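Local atomic coordinates of Sodium/calcium exchanger membrane region domain-containing protein (Archaeoglobus fulgidus, PDB entry 4KPP), a protein that appears, as a membrane H+/Ca2+ exchanger of the sodium/calcium exchanger family, to move calcium ions across the membrane in exchange for protons. Residues A[47-52]-A[210-215]; A[69-74]-A[278-283]; A[120-125]-A[261-266]; A[348-353]-A[361-366]. One frame throughout, in Å; residues are numbered along the deposited sequence.

Contact 1 of 4, residues A[47-52]-A[210-215]; sequences SFLISW and VVLFLF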
loop_
_atom_site.group_PDB
_atom_site.type_symbol
_atom_site.label_atom_id
_atom_site.label_comp_id
_atom_site.label_asym_id
_atom_site.label_seq_id
_atom_site.Cartn_x
_atom_site.Cartn_y
_atom_site.Cartn_z
ATOM N N SER A 47 -0.684 12.816 -3.970
ATOM C CA SER A 47 -0.754 11.404 -4.329
ATOM C C SER A 47 -1.448 11.170 -5.673
ATOM O O SER A 47 -1.015 10.324 -6.456
ATOM C CB SER A 47 -1.442 10.594 -3.228
ATOM O OG SER A 47 -1.478 9.220 -3.565
ATOM N N PHE A 48 -2.524 11.909 -5.937
ATOM C CA PHE A 48 -3.215 11.804 -7.221
ATOM C C PHE A 48 -2.329 12.333 -8.345
ATOM O O PHE A 48 -2.320 11.788 -9.450
ATOM C CB PHE A 48 -4.541 12.573 -7.214
ATOM C CG PHE A 48 -5.618 11.936 -6.382
ATOM C CD1 PHE A 48 -6.304 10.823 -6.847
ATOM C CD2 PHE A 48 -5.964 12.462 -5.146
ATOM C CE1 PHE A 48 -7.301 10.238 -6.086
ATOM C CE2 PHE A 48 -6.958 11.879 -4.383
ATOM C CZ PHE A 48 -7.628 10.767 -4.854
ATOM N N LEU A 49 -1.596 13.404 -8.053
ATOM C CA LEU A 49 -0.670 13.991 -9.016
ATOM C C LEU A 49 0.383 12.967 -9.414
ATOM O O LEU A 49 0.668 12.787 -10.599
ATOM C CB LEU A 49 -0.002 15.241 -8.437
ATOM C CG LEU A 49 -0.942 16.398 -8.087
ATOM C CD1 LEU A 49 -0.212 17.484 -7.302
ATOM C CD2 LEU A 49 -1.588 16.978 -9.342
ATOM N N ILE A 50 0.945 12.296 -8.411
ATOM C CA ILE A 50 1.942 11.257 -8.634
ATOM C C ILE A 50 1.376 10.125 -9.486
ATOM O O ILE A 50 2.028 9.655 -10.413
ATOM C CB ILE A 50 2.486 10.703 -7.298
ATOM C CG1 ILE A 50 3.458 11.706 -6.676
ATOM C CG2 ILE A 50 3.189 9.373 -7.509
ATOM C CD1 ILE A 50 3.978 11.305 -5.320
ATOM N N SER A 51 0.149 9.710 -9.188
ATOM C CA SER A 51 -0.487 8.645 -9.953
ATOM C C SER A 51 -0.733 9.070 -11.397
ATOM O O SER A 51 -0.501 8.293 -12.323
ATOM C CB SER A 51 -1.791 8.204 -9.289
ATOM O OG SER A 51 -1.521 7.553 -8.062
ATOM N N TRP A 52 -1.199 10.303 -11.577
ATOM C CA TRP A 52 -1.385 10.875 -12.907
ATOM C C TRP A 52 -0.068 10.903 -13.665
ATOM O O TRP A 52 -0.025 10.623 -14.864
ATOM C CB TRP A 52 -1.948 12.294 -12.812
ATOM C CG TRP A 52 -3.391 12.345 -12.437
ATOM C CD1 TRP A 52 -4.266 11.298 -12.404
ATOM C CD2 TRP A 52 -4.135 13.503 -12.040
ATOM N NE1 TRP A 52 -5.509 11.732 -12.012
ATOM C CE2 TRP A 52 -5.456 13.081 -11.783
ATOM C CE3 TRP A 52 -3.815 14.854 -11.877
ATOM C CZ2 TRP A 52 -6.453 13.963 -11.372
ATOM C CZ3 TRP A 52 -4.810 15.727 -11.470
ATOM C CH2 TRP A 52 -6.111 15.278 -11.223
ATOM N N VAL A 210 7.614 15.207 -15.076
ATOM C CA VAL A 210 8.783 15.346 -14.217
ATOM C C VAL A 210 8.528 16.458 -13.201
ATOM O O VAL A 210 8.777 16.287 -12.006
ATOM C CB VAL A 210 10.074 15.624 -15.023
ATOM C CG1 VAL A 210 11.157 16.217 -14.127
ATOM C CG2 VAL A 210 10.574 14.344 -15.682
ATOM N N VAL A 211 8.018 17.589 -13.683
ATOM C CA VAL A 211 7.613 18.684 -12.804
ATOM C C VAL A 211 6.560 18.212 -11.802
ATOM O O VAL A 211 6.656 18.499 -10.607
ATOM C CB VAL A 211 7.072 19.890 -13.606
ATOM C CG1 VAL A 211 6.369 20.880 -12.686
ATOM C CG2 VAL A 211 8.202 20.574 -14.377
ATOM N N LEU A 212 5.569 17.473 -12.293
ATOM C CA LEU A 212 4.519 16.919 -11.437
ATOM C C LEU A 212 5.084 16.010 -10.349
ATOM O O LEU A 212 4.777 16.182 -9.172
ATOM C CB LEU A 212 3.489 16.153 -12.268
ATOM C CG LEU A 212 2.338 16.976 -12.845
ATOM C CD1 LEU A 212 1.406 16.089 -13.657
ATOM C CD2 LEU A 212 1.578 17.670 -11.729
ATOM N N PHE A 213 5.904 15.046 -10.759
ATOM C CA PHE A 213 6.595 14.153 -9.835
ATOM C C PHE A 213 7.390 14.921 -8.780
ATOM O O PHE A 213 7.282 14.641 -7.584
ATOM C CB PHE A 213 7.541 13.230 -10.605
ATOM C CG PHE A 213 7.003 11.845 -10.821
ATOM C CD1 PHE A 213 6.302 11.195 -9.820
ATOM C CD2 PHE A 213 7.204 11.192 -12.028
ATOM C CE1 PHE A 213 5.810 9.919 -10.016
ATOM C CE2 PHE A 213 6.715 9.915 -12.231
ATOM C CZ PHE A 213 6.016 9.276 -11.224
ATOM N N LEU A 214 8.193 15.882 -9.228
ATOM C CA LEU A 214 9.036 16.645 -8.315
ATOM C C LEU A 214 8.205 17.499 -7.369
ATOM O O LEU A 214 8.507 17.585 -6.180
ATOM C CB LEU A 214 10.035 17.518 -9.081
ATOM C CG LEU A 214 11.154 16.782 -9.823
ATOM C CD1 LEU A 214 12.020 17.765 -10.590
ATOM C CD2 LEU A 214 11.993 15.958 -8.856
ATOM N N PHE A 215 7.156 18.123 -7.899
ATOM C CA PHE A 215 6.311 18.992 -7.091
ATOM C C PHE A 215 5.523 18.202 -6.059
ATOM O O PHE A 215 5.433 18.597 -4.901
ATOM C CB PHE A 215 5.354 19.804 -7.964
ATOM C CG PHE A 215 4.287 20.515 -7.180
ATOM C CD1 PHE A 215 4.601 21.613 -6.394
ATOM C CD2 PHE A 215 2.973 20.080 -7.220
ATOM C CE1 PHE A 215 3.623 22.264 -5.664
ATOM C CE2 PHE A 215 1.990 20.727 -6.493
ATOM C CZ PHE A 215 2.316 21.819 -5.716
#

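Contact 2 of 4, residues A[69-74]-A[278-283]; sequences IVALLA and LISSKV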
loop_
_atom_site.group_PDB
_atom_site.type_symbol
_atom_site.label_atom_id
_atom_site.label_comp_id
_atom_site.label_asym_id
_atom_site.label_seq_id
_atom_site.Cartn_x
_atom_site.Cartn_y
_atom_site.Cartn_z
ATOM N N ILE A 69 5.392 -1.221 -10.531
ATOM C CA ILE A 69 6.036 0.036 -10.163
ATOM C C ILE A 69 5.028 1.170 -9.993
ATOM O O ILE A 69 5.138 1.969 -9.061
ATOM C CB ILE A 69 7.153 0.425 -11.169
ATOM C CG1 ILE A 69 8.485 -0.193 -10.738
ATOM C CG2 ILE A 69 7.303 1.935 -11.274
ATOM C CD1 ILE A 69 9.672 0.274 -11.555
ATOM N N VAL A 70 4.035 1.232 -10.877
ATOM C CA VAL A 70 3.009 2.262 -10.755
ATOM C C VAL A 70 2.126 1.996 -9.537
ATOM O O VAL A 70 1.534 2.918 -8.986
ATOM C CB VAL A 70 2.147 2.408 -12.036
ATOM C CG1 VAL A 70 3.025 2.395 -13.278
ATOM C CG2 VAL A 70 1.089 1.323 -12.112
ATOM N N ALA A 71 2.055 0.738 -9.113
ATOM C CA ALA A 71 1.302 0.375 -7.918
ATOM C C ALA A 71 2.076 0.782 -6.668
ATOM O O ALA A 71 1.487 1.053 -5.622
ATOM C CB ALA A 71 0.999 -1.113 -7.906
ATOM N N LEU A 72 3.400 0.818 -6.785
ATOM C CA LEU A 72 4.255 1.290 -5.701
ATOM C C LEU A 72 4.145 2.801 -5.562
ATOM O O LEU A 72 3.964 3.324 -4.460
ATOM C CB LEU A 72 5.713 0.893 -5.951
ATOM C CG LEU A 72 6.743 1.544 -5.025
ATOM C CD1 LEU A 72 6.480 1.159 -3.578
ATOM C CD2 LEU A 72 8.161 1.178 -5.439
ATOM N N LEU A 73 4.254 3.498 -6.690
ATOM C CA LEU A 73 4.177 4.954 -6.703
ATOM C C LEU A 73 2.813 5.445 -6.223
ATOM O O LEU A 73 2.679 6.578 -5.766
ATOM C CB LEU A 73 4.486 5.498 -8.102
ATOM C CG LEU A 73 5.901 5.255 -8.649
ATOM C CD1 LEU A 73 6.002 5.666 -10.109
ATOM C CD2 LEU A 73 6.950 5.987 -7.818
ATOM N N ALA A 74 1.809 4.577 -6.313
ATOM C CA ALA A 74 0.454 4.908 -5.876
ATOM C C ALA A 74 0.310 4.943 -4.350
ATOM O O ALA A 74 -0.671 5.474 -3.827
ATOM C CB ALA A 74 -0.553 3.940 -6.485
ATOM N N LEU A 278 -4.242 -3.442 -6.647
ATOM C CA LEU A 278 -4.444 -3.637 -5.214
ATOM C C LEU A 278 -3.657 -4.834 -4.691
ATOM O O LEU A 278 -3.151 -4.815 -3.568
ATOM C CB LEU A 278 -5.928 -3.818 -4.897
ATOM C CG LEU A 278 -6.847 -2.617 -5.119
ATOM C CD1 LEU A 278 -8.228 -2.928 -4.581
ATOM C CD2 LEU A 278 -6.282 -1.365 -4.466
ATOM N N ILE A 279 -3.565 -5.877 -5.506
ATOM C CA ILE A 279 -2.828 -7.075 -5.124
ATOM C C ILE A 279 -1.323 -6.817 -5.166
ATOM O O ILE A 279 -0.592 -7.218 -4.260
ATOM C CB ILE A 279 -3.209 -8.274 -6.017
ATOM C CG1 ILE A 279 -4.662 -8.687 -5.743
ATOM C CG2 ILE A 279 -2.248 -9.441 -5.800
ATOM C CD1 ILE A 279 -5.239 -9.657 -6.755
ATOM N N SER A 280 -0.871 -6.125 -6.210
ATOM C CA SER A 280 0.534 -5.745 -6.339
ATOM C C SER A 280 0.946 -4.733 -5.271
ATOM O O SER A 280 2.080 -4.746 -4.802
ATOM C CB SER A 280 0.821 -5.183 -7.735
ATOM O OG SER A 280 2.172 -4.768 -7.844
ATOM N N SER A 281 0.022 -3.855 -4.897
ATOM C CA SER A 281 0.279 -2.885 -3.838
ATOM C C SER A 281 0.460 -3.600 -2.506
ATOM O O SER A 281 1.268 -3.183 -1.670
ATOM C CB SER A 281 -0.862 -1.874 -3.736
ATOM O OG SER A 281 -0.653 -0.979 -2.659
ATOM N N LYS A 282 -0.304 -4.673 -2.310
ATOM C CA LYS A 282 -0.116 -5.531 -1.146
ATOM C C LYS A 282 1.284 -6.122 -1.168
ATOM O O LYS A 282 1.937 -6.202 -0.135
ATOM C CB LYS A 282 -1.179 -6.635 -1.094
ATOM C CG LYS A 282 -0.872 -7.786 -0.131
ATOM C CD LYS A 282 -0.760 -7.333 1.321
ATOM C CE LYS A 282 -0.317 -8.496 2.206
ATOM N NZ LYS A 282 -0.111 -8.112 3.631
ATOM N N VAL A 283 1.755 -6.511 -2.349
ATOM C CA VAL A 283 3.089 -7.095 -2.478
ATOM C C VAL A 283 4.185 -6.153 -1.976
ATOM O O VAL A 283 4.990 -6.544 -1.129
ATOM C CB VAL A 283 3.400 -7.535 -3.934
ATOM C CG1 VAL A 283 4.815 -8.096 -4.037
ATOM C CG2 VAL A 283 2.388 -8.561 -4.405
#

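Contact 3 of 4, residues A[120-125]-A[261-266]; sequences AFIAFR and VAIYFV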
loop_
_atom_site.group_PDB
_atom_site.type_symbol
_atom_site.label_atom_id
_atom_site.label_comp_id
_atom_site.label_asym_id
_atom_site.label_seq_id
_atom_site.Cartn_x
_atom_site.Cartn_y
_atom_site.Cartn_z
ATOM N N ALA A 120 -14.148 -5.142 -4.314
ATOM C CA ALA A 120 -14.850 -6.332 -4.785
ATOM C C ALA A 120 -16.365 -6.160 -4.692
ATOM O O ALA A 120 -17.089 -6.516 -5.620
ATOM C CB ALA A 120 -14.398 -7.566 -4.010
ATOM N N PHE A 121 -16.837 -5.610 -3.575
ATOM C CA PHE A 121 -18.271 -5.378 -3.373
ATOM C C PHE A 121 -18.861 -4.405 -4.390
ATOM O O PHE A 121 -19.962 -4.617 -4.897
ATOM C CB PHE A 121 -18.548 -4.872 -1.955
ATOM C CG PHE A 121 -18.624 -5.962 -0.928
ATOM C CD1 PHE A 121 -19.207 -7.181 -1.232
ATOM C CD2 PHE A 121 -18.106 -5.769 0.344
ATOM C CE1 PHE A 121 -19.277 -8.190 -0.286
ATOM C CE2 PHE A 121 -18.171 -6.772 1.295
ATOM C CZ PHE A 121 -18.757 -7.984 0.980
ATOM N N ILE A 122 -18.128 -3.334 -4.678
ATOM C CA ILE A 122 -18.572 -2.349 -5.655
ATOM C C ILE A 122 -18.598 -2.972 -7.046
ATOM O O ILE A 122 -19.510 -2.721 -7.834
ATOM C CB ILE A 122 -17.669 -1.103 -5.644
ATOM C CG1 ILE A 122 -17.767 -0.399 -4.288
ATOM C CG2 ILE A 122 -18.045 -0.150 -6.772
ATOM C CD1 ILE A 122 -16.934 0.855 -4.190
ATOM N N ALA A 123 -17.597 -3.801 -7.330
ATOM C CA ALA A 123 -17.529 -4.524 -8.594
ATOM C C ALA A 123 -18.719 -5.471 -8.747
ATOM O O ALA A 123 -19.230 -5.667 -9.850
ATOM C CB ALA A 123 -16.219 -5.288 -8.702
ATOM N N PHE A 124 -19.153 -6.051 -7.633
ATOM C CA PHE A 124 -20.312 -6.936 -7.637
ATOM C C PHE A 124 -21.573 -6.212 -8.093
ATOM O O PHE A 124 -22.323 -6.722 -8.921
ATOM C CB PHE A 124 -20.529 -7.540 -6.250
ATOM C CG PHE A 124 -19.464 -8.517 -5.844
ATOM C CD1 PHE A 124 -18.781 -9.254 -6.798
ATOM C CD2 PHE A 124 -19.142 -8.697 -4.509
ATOM C CE1 PHE A 124 -17.800 -10.158 -6.429
ATOM C CE2 PHE A 124 -18.160 -9.596 -4.135
ATOM C CZ PHE A 124 -17.489 -10.327 -5.096
ATOM N N ARG A 125 -21.797 -5.020 -7.551
ATOM C CA ARG A 125 -22.987 -4.246 -7.879
ATOM C C ARG A 125 -22.885 -3.631 -9.269
ATOM O O ARG A 125 -23.896 -3.421 -9.941
ATOM C CB ARG A 125 -23.221 -3.151 -6.836
ATOM N N VAL A 261 -8.813 5.627 -6.992
ATOM C CA VAL A 261 -8.449 5.290 -8.365
ATOM C C VAL A 261 -8.947 3.890 -8.715
ATOM O O VAL A 261 -9.396 3.640 -9.835
ATOM C CB VAL A 261 -6.923 5.406 -8.598
ATOM C CG1 VAL A 261 -6.528 4.809 -9.946
ATOM C CG2 VAL A 261 -6.482 6.864 -8.502
ATOM N N ALA A 262 -8.884 2.984 -7.745
ATOM C CA ALA A 262 -9.394 1.631 -7.935
ATOM C C ALA A 262 -10.898 1.632 -8.205
ATOM O O ALA A 262 -11.366 0.936 -9.103
ATOM C CB ALA A 262 -9.070 0.759 -6.733
ATOM N N ILE A 263 -11.648 2.414 -7.428
ATOM C CA ILE A 263 -13.095 2.516 -7.614
ATOM C C ILE A 263 -13.436 3.104 -8.981
ATOM O O ILE A 263 -14.373 2.658 -9.644
ATOM C CB ILE A 263 -13.765 3.387 -6.526
ATOM C CG1 ILE A 263 -13.383 2.907 -5.125
ATOM C CG2 ILE A 263 -15.276 3.395 -6.701
ATOM C CD1 ILE A 263 -13.502 1.422 -4.928
ATOM N N TYR A 264 -12.667 4.107 -9.394
ATOM C CA TYR A 264 -12.874 4.764 -10.681
ATOM C C TYR A 264 -12.747 3.775 -11.835
ATOM O O TYR A 264 -13.564 3.773 -12.757
ATOM C CB TYR A 264 -11.877 5.915 -10.858
ATOM C CG TYR A 264 -11.814 6.484 -12.260
ATOM C CD1 TYR A 264 -12.744 7.421 -12.696
ATOM C CD2 TYR A 264 -10.816 6.093 -13.145
ATOM C CE1 TYR A 264 -12.686 7.945 -13.976
ATOM C CE2 TYR A 264 -10.750 6.612 -14.427
ATOM C CZ TYR A 264 -11.687 7.537 -14.836
ATOM O OH TYR A 264 -11.623 8.054 -16.112
ATOM N N PHE A 265 -11.718 2.935 -11.773
ATOM C CA PHE A 265 -11.465 1.944 -12.812
ATOM C C PHE A 265 -12.501 0.822 -12.816
ATOM O O PHE A 265 -12.748 0.206 -13.849
ATOM C CB PHE A 265 -10.056 1.366 -12.671
ATOM C CG PHE A 265 -8.996 2.183 -13.353
ATOM C CD1 PHE A 265 -9.270 2.846 -14.541
ATOM C CD2 PHE A 265 -7.726 2.293 -12.808
ATOM C CE1 PHE A 265 -8.294 3.602 -15.173
ATOM C CE2 PHE A 265 -6.747 3.046 -13.435
ATOM C CZ PHE A 265 -7.031 3.701 -14.617
ATOM N N VAL A 266 -13.101 0.556 -11.659
ATOM C CA VAL A 266 -14.170 -0.432 -11.575
ATOM C C VAL A 266 -15.411 0.045 -12.328
ATOM O O VAL A 266 -15.984 -0.693 -13.126
ATOM C CB VAL A 266 -14.540 -0.753 -10.113
ATOM C CG1 VAL A 266 -15.853 -1.520 -10.045
ATOM C CG2 VAL A 266 -13.426 -1.543 -9.447
#

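Contact 4 of 4, residues A[348-353]-A[361-366]; sequences FIVQLL and YIISAI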
loop_
_atom_site.group_PDB
_atom_site.type_symbol
_atom_site.label_atom_id
_atom_site.label_comp_id
_atom_site.label_asym_id
_atom_site.label_seq_id
_atom_site.Cartn_x
_atom_site.Cartn_y
_atom_site.Cartn_z
ATOM N N PHE A 348 -11.710 -8.717 9.641
ATOM C CA PHE A 348 -10.937 -7.507 9.889
ATOM C C PHE A 348 -11.600 -6.623 10.942
ATOM O O PHE A 348 -11.002 -6.326 11.976
ATOM C CB PHE A 348 -10.738 -6.714 8.593
ATOM C CG PHE A 348 -10.106 -5.365 8.802
ATOM C CD1 PHE A 348 -8.733 -5.245 8.964
ATOM C CD2 PHE A 348 -10.886 -4.215 8.842
ATOM C CE1 PHE A 348 -8.151 -4.007 9.163
ATOM C CE2 PHE A 348 -10.309 -2.973 9.038
ATOM C CZ PHE A 348 -8.940 -2.869 9.199
ATOM N N ILE A 349 -12.834 -6.206 10.674
ATOM C CA ILE A 349 -13.530 -5.264 11.550
ATOM C C ILE A 349 -13.844 -5.834 12.933
ATOM O O ILE A 349 -13.936 -5.088 13.905
ATOM C CB ILE A 349 -14.823 -4.707 10.901
ATOM C CG1 ILE A 349 -15.729 -5.845 10.418
ATOM C CG2 ILE A 349 -14.479 -3.758 9.760
ATOM C CD1 ILE A 349 -16.831 -6.222 11.390
ATOM N N VAL A 350 -14.009 -7.149 13.016
ATOM C CA VAL A 350 -14.246 -7.799 14.301
ATOM C C VAL A 350 -13.061 -7.575 15.237
ATOM O O VAL A 350 -13.241 -7.267 16.417
ATOM C CB VAL A 350 -14.526 -9.312 14.139
ATOM C CG1 VAL A 350 -14.270 -10.051 15.440
ATOM C CG2 VAL A 350 -15.955 -9.540 13.665
ATOM N N GLN A 351 -11.852 -7.706 14.696
ATOM C CA GLN A 351 -10.632 -7.508 15.470
ATOM C C GLN A 351 -10.503 -6.053 15.892
ATOM O O GLN A 351 -9.977 -5.744 16.963
ATOM C CB GLN A 351 -9.404 -7.929 14.656
ATOM C CG GLN A 351 -8.100 -7.963 15.450
ATOM C CD GLN A 351 -7.293 -6.681 15.327
ATOM O OE1 GLN A 351 -7.130 -6.134 14.233
ATOM N NE2 GLN A 351 -6.782 -6.197 16.452
ATOM N N LEU A 352 -10.998 -5.165 15.038
ATOM C CA LEU A 352 -10.924 -3.733 15.279
ATOM C C LEU A 352 -11.987 -3.284 16.280
ATOM O O LEU A 352 -11.755 -2.376 17.078
ATOM C CB LEU A 352 -11.071 -2.978 13.957
ATOM C CG LEU A 352 -10.980 -1.454 14.000
ATOM C CD1 LEU A 352 -9.767 -1.020 14.800
ATOM C CD2 LEU A 352 -10.923 -0.894 12.589
ATOM N N LEU A 353 -13.147 -3.933 16.243
ATOM C CA LEU A 353 -14.250 -3.585 17.136
ATOM C C LEU A 353 -14.213 -4.360 18.455
ATOM O O LEU A 353 -14.984 -4.075 19.372
ATOM C CB LEU A 353 -15.597 -3.783 16.435
ATOM C CG LEU A 353 -15.871 -2.861 15.245
ATOM C CD1 LEU A 353 -17.242 -3.146 14.652
ATOM C CD2 LEU A 353 -15.752 -1.396 15.648
ATOM N N TYR A 361 -5.046 -13.238 18.954
ATOM C CA TYR A 361 -4.671 -14.642 18.807
ATOM C C TYR A 361 -5.793 -15.484 18.204
ATOM O O TYR A 361 -5.540 -16.377 17.394
ATOM C CB TYR A 361 -4.215 -15.232 20.143
ATOM C CG TYR A 361 -2.771 -14.930 20.478
ATOM C CD1 TYR A 361 -1.737 -15.673 19.922
ATOM C CD2 TYR A 361 -2.440 -13.903 21.354
ATOM C CE1 TYR A 361 -0.414 -15.403 20.226
ATOM C CE2 TYR A 361 -1.119 -13.625 21.665
ATOM C CZ TYR A 361 -0.112 -14.378 21.099
ATOM O OH TYR A 361 1.202 -14.104 21.403
ATOM N N ILE A 362 -7.030 -15.193 18.597
ATOM C CA ILE A 362 -8.183 -15.915 18.074
ATOM C C ILE A 362 -8.325 -15.709 16.568
ATOM O O ILE A 362 -8.450 -16.673 15.813
ATOM C CB ILE A 362 -9.491 -15.504 18.789
ATOM C CG1 ILE A 362 -9.533 -16.091 20.201
ATOM C CG2 ILE A 362 -10.705 -15.973 18.000
ATOM C CD1 ILE A 362 -10.724 -15.630 21.018
ATOM N N ILE A 363 -8.296 -14.450 16.140
ATOM C CA ILE A 363 -8.418 -14.118 14.724
ATOM C C ILE A 363 -7.221 -14.640 13.928
ATOM O O ILE A 363 -7.374 -15.088 12.792
ATOM C CB ILE A 363 -8.590 -12.599 14.503
ATOM C CG1 ILE A 363 -9.789 -12.077 15.295
ATOM C CG2 ILE A 363 -8.779 -12.288 13.029
ATOM C CD1 ILE A 363 -11.102 -12.699 14.890
ATOM N N SER A 364 -6.035 -14.589 14.529
ATOM C CA SER A 364 -4.846 -15.176 13.912
ATOM C C SER A 364 -5.063 -16.661 13.649
ATOM O O SER A 364 -4.808 -17.145 12.545
ATOM C CB SER A 364 -3.609 -14.991 14.795
ATOM O OG SER A 364 -3.248 -13.628 14.913
ATOM N N ALA A 365 -5.535 -17.375 14.668
ATOM C CA ALA A 365 -5.810 -18.805 14.554
ATOM C C ALA A 365 -6.846 -19.093 13.472
ATOM O O ALA A 365 -6.696 -20.032 12.691
ATOM C CB ALA A 365 -6.269 -19.369 15.892
ATOM N N ILE A 366 -7.895 -18.276 13.424
ATOM C CA ILE A 366 -8.961 -18.459 12.443
ATOM C C ILE A 366 -8.465 -18.260 11.008
ATOM O O ILE A 366 -8.768 -19.065 10.127
ATOM C CB ILE A 366 -10.169 -17.539 12.743
ATOM C CG1 ILE A 366 -10.804 -17.930 14.080
ATOM C CG2 ILE A 366 -11.201 -17.620 11.630
ATOM C CD1 ILE A 366 -12.059 -17.157 14.424
#

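Contact 1 of 4, residues A[47-52]-A[210-215]
Leu49 and Leu212 both set out toward the opposite helix, and their side chains cross at about a right angle. Leu49 CD2 lies 4.0 Å from Leu212 CD2. The other branch of Leu49 is used too. Its CD1 comes to the rim of the Phe215 ring, close to the ring plane and 4.0 Å from CE2. Phe215 has CG anti to the backbone N (chi1 169°), and this carries the ring end nearer to the partner helix than its CB direction suggests. Ile50 makes the third meeting. Its CG2, not the longer CG1 branch, touches the edge of the Phe213 ring, with CG2 3.7 Å from CE1. The two side chains are again roughly perpendicular. The three side-chain meetings are apolar; the Phe213 rim also passes the Ile50 carbonyl, with CE1 3.8 Å from O. Helix 202-221 adds Ala216 against Leu49 and Ile50, while Ile13 of helix 4-14 also touches Leu49. The local axes come to 8.7 Å of each other, and their N-to-C directions differ by 149°. This is roughly antiparallel packing of two predicted membrane-spanning helices, 32-60 and 202-221, and it joins the earlier sodium/calcium exchanger region to the later one.

Contact 2 of 4, residues A[69-74]-A[278-283]
Ser280 faces Ala71 with its OG swung anti to its own backbone N (chi1 178°). Ser281 takes the same form (chi1 177°), which sets its OG on the Ala71 carbonyl side. The motif is close helix packing through small side chains, between helix 67-73 and helix 271-285 in the interior of the transporter. Small residues allow a short separation: the CA atoms of Ala71 and Ser281 are 5.3 Å apart. The methyl of Ala71 points at the other helix and meets both side-chain atoms of Ser280. The meeting is van der Waals in kind. The hydroxyls of both serines have their partners outside the two segments. Ser280 OG pairs with the hydroxyl of Tyr176 from helix 163-182. Ser281 OG is hydrogen-bonded to Gln285 NE2, one turn on, and to Glu258 OE1. The serines thus turn small surfaces to Ala71 while their hydroxyls bond to polar side chains away from it. All three touching residues are buried. Ala71 O lies 4.2 Å from Ser281 OG, a loose approach only. The nearest approach is Ala71 CB to Ser280 OG at 3.8 Å, with Ser280 CB 4.1 Å from the same methyl.

Contact 3 of 4, residues A[120-125]-A[261-266]
Ile122 and Ile263 meet through their end methyls, with CD1 of Ile122 3.6 Å from CD1 of Ile263. The same Ile122 CD1 also comes to 3.9 Å from Ile263 CG2, so one methyl rests against two branches of its partner. The two side chains cross at about a right angle. Ile122 is extended, whereas Ile263 bends at its end (chi2 -47°), and this fold leaves its CD1 and CG2 facing Ile122 together. Next to this pair, Val266 directs its CG1 at the backbone of Ala123, where CG1 is 3.7 Å from the Ala123 CA. CG1 is also 4.0 Å from Ala123 CB. A looser touch joins Ile122 CG2 to Val266 CG1 at 4.2 Å. The small side chain of Ala123 lets the valine methyl come down onto the helix itself.

The next shell comes from helix 96-127, whose Val119 packs against Ala262, Ile263 and Val266, and from Val132 of strand 131-133 and Val271 of helix 271-285, which touch Ala123. Ser274 touches Val266 and bonds through its OG to Ala262 O, which ties helix 271-285 to the segment. The local axes are near parallel, at 17°, and 9.9 Å apart. Calcium lies farther out: the side chain of Ala123 is about 14 Å from the bound ion, so the contact makes no part of that site. It joins predicted transmembrane helices of the earlier and the later exchanger region by aliphatic groups alone, three branched side chains and an alanine. Such a join rests on shape and burial, without a directional bond between the segments.

Contact 4 of 4, residues A[348-353]-A[361-366]
Ile363 reaches across to Val350 and Gln351, and both meetings are dispersive. Ile363 CD1 lies 4.2 Å from Val350 CG1, where the two side chains meet at a slant. Ile363 bends at its end (chi2 -61°), which turns CD1 to the valine and leaves CG1 beside the glutamine. There CG1 is 4.2 Å from Gln351 CB. Ile363 thus serves two neighbours one residue apart on helix 338-353. The backbones stand well separated, with 7.0 Å between the CA atoms of Gln351 and Ile363, and the isoleucine spans this distance.

The polar interactions lie to the side. Gln351 begins toward helix 357-377, but its amide end leads away. Its OE1 accepts a hydrogen bond from Arg109 NH2 of helix 96-127, so the amide oxygen of this buried residue has a partner. On the other helix, Ser364 OG bonds to Arg360 O of the preceding turn. Leu319 of helix 311-331 touches both Gln351 and Ser364, and so adds a third helix beside the pair.

The arrangement is a helical hairpin. The chain leaves helix 338-353, turns within three residues and returns at a slant, in the roughly opposite direction, as helix 357-377. The chemistry is divided: aliphatic carbons pack between the two arms, while the glutamine joins the hairpin to helix 96-127 through an amide that arginine would probably polarise.

In the fold
From the N terminus, helix 32-60 opens contact 1, helix 67-73 opens contact 2 and helix 96-127 opens contact 3. The chain then reaches helix 202-221 and closes contact 1. Helix 242-267 closes contact 3, and helix 271-285 closes contact 2 soon after. Contact 3 is therefore nested inside contact 2, while contact 1 crosses both. All three join the earlier sodium/calcium exchanger region to the later one. They also touch one another: Phe213 packs on Leu73, Phe48 on Val261, and Leu278 on Ala262. Contact 4 follows in series. It closes a short hairpin on the other side of the chain's centre from contact 1, with about 37 Å between the centres of the two contacts.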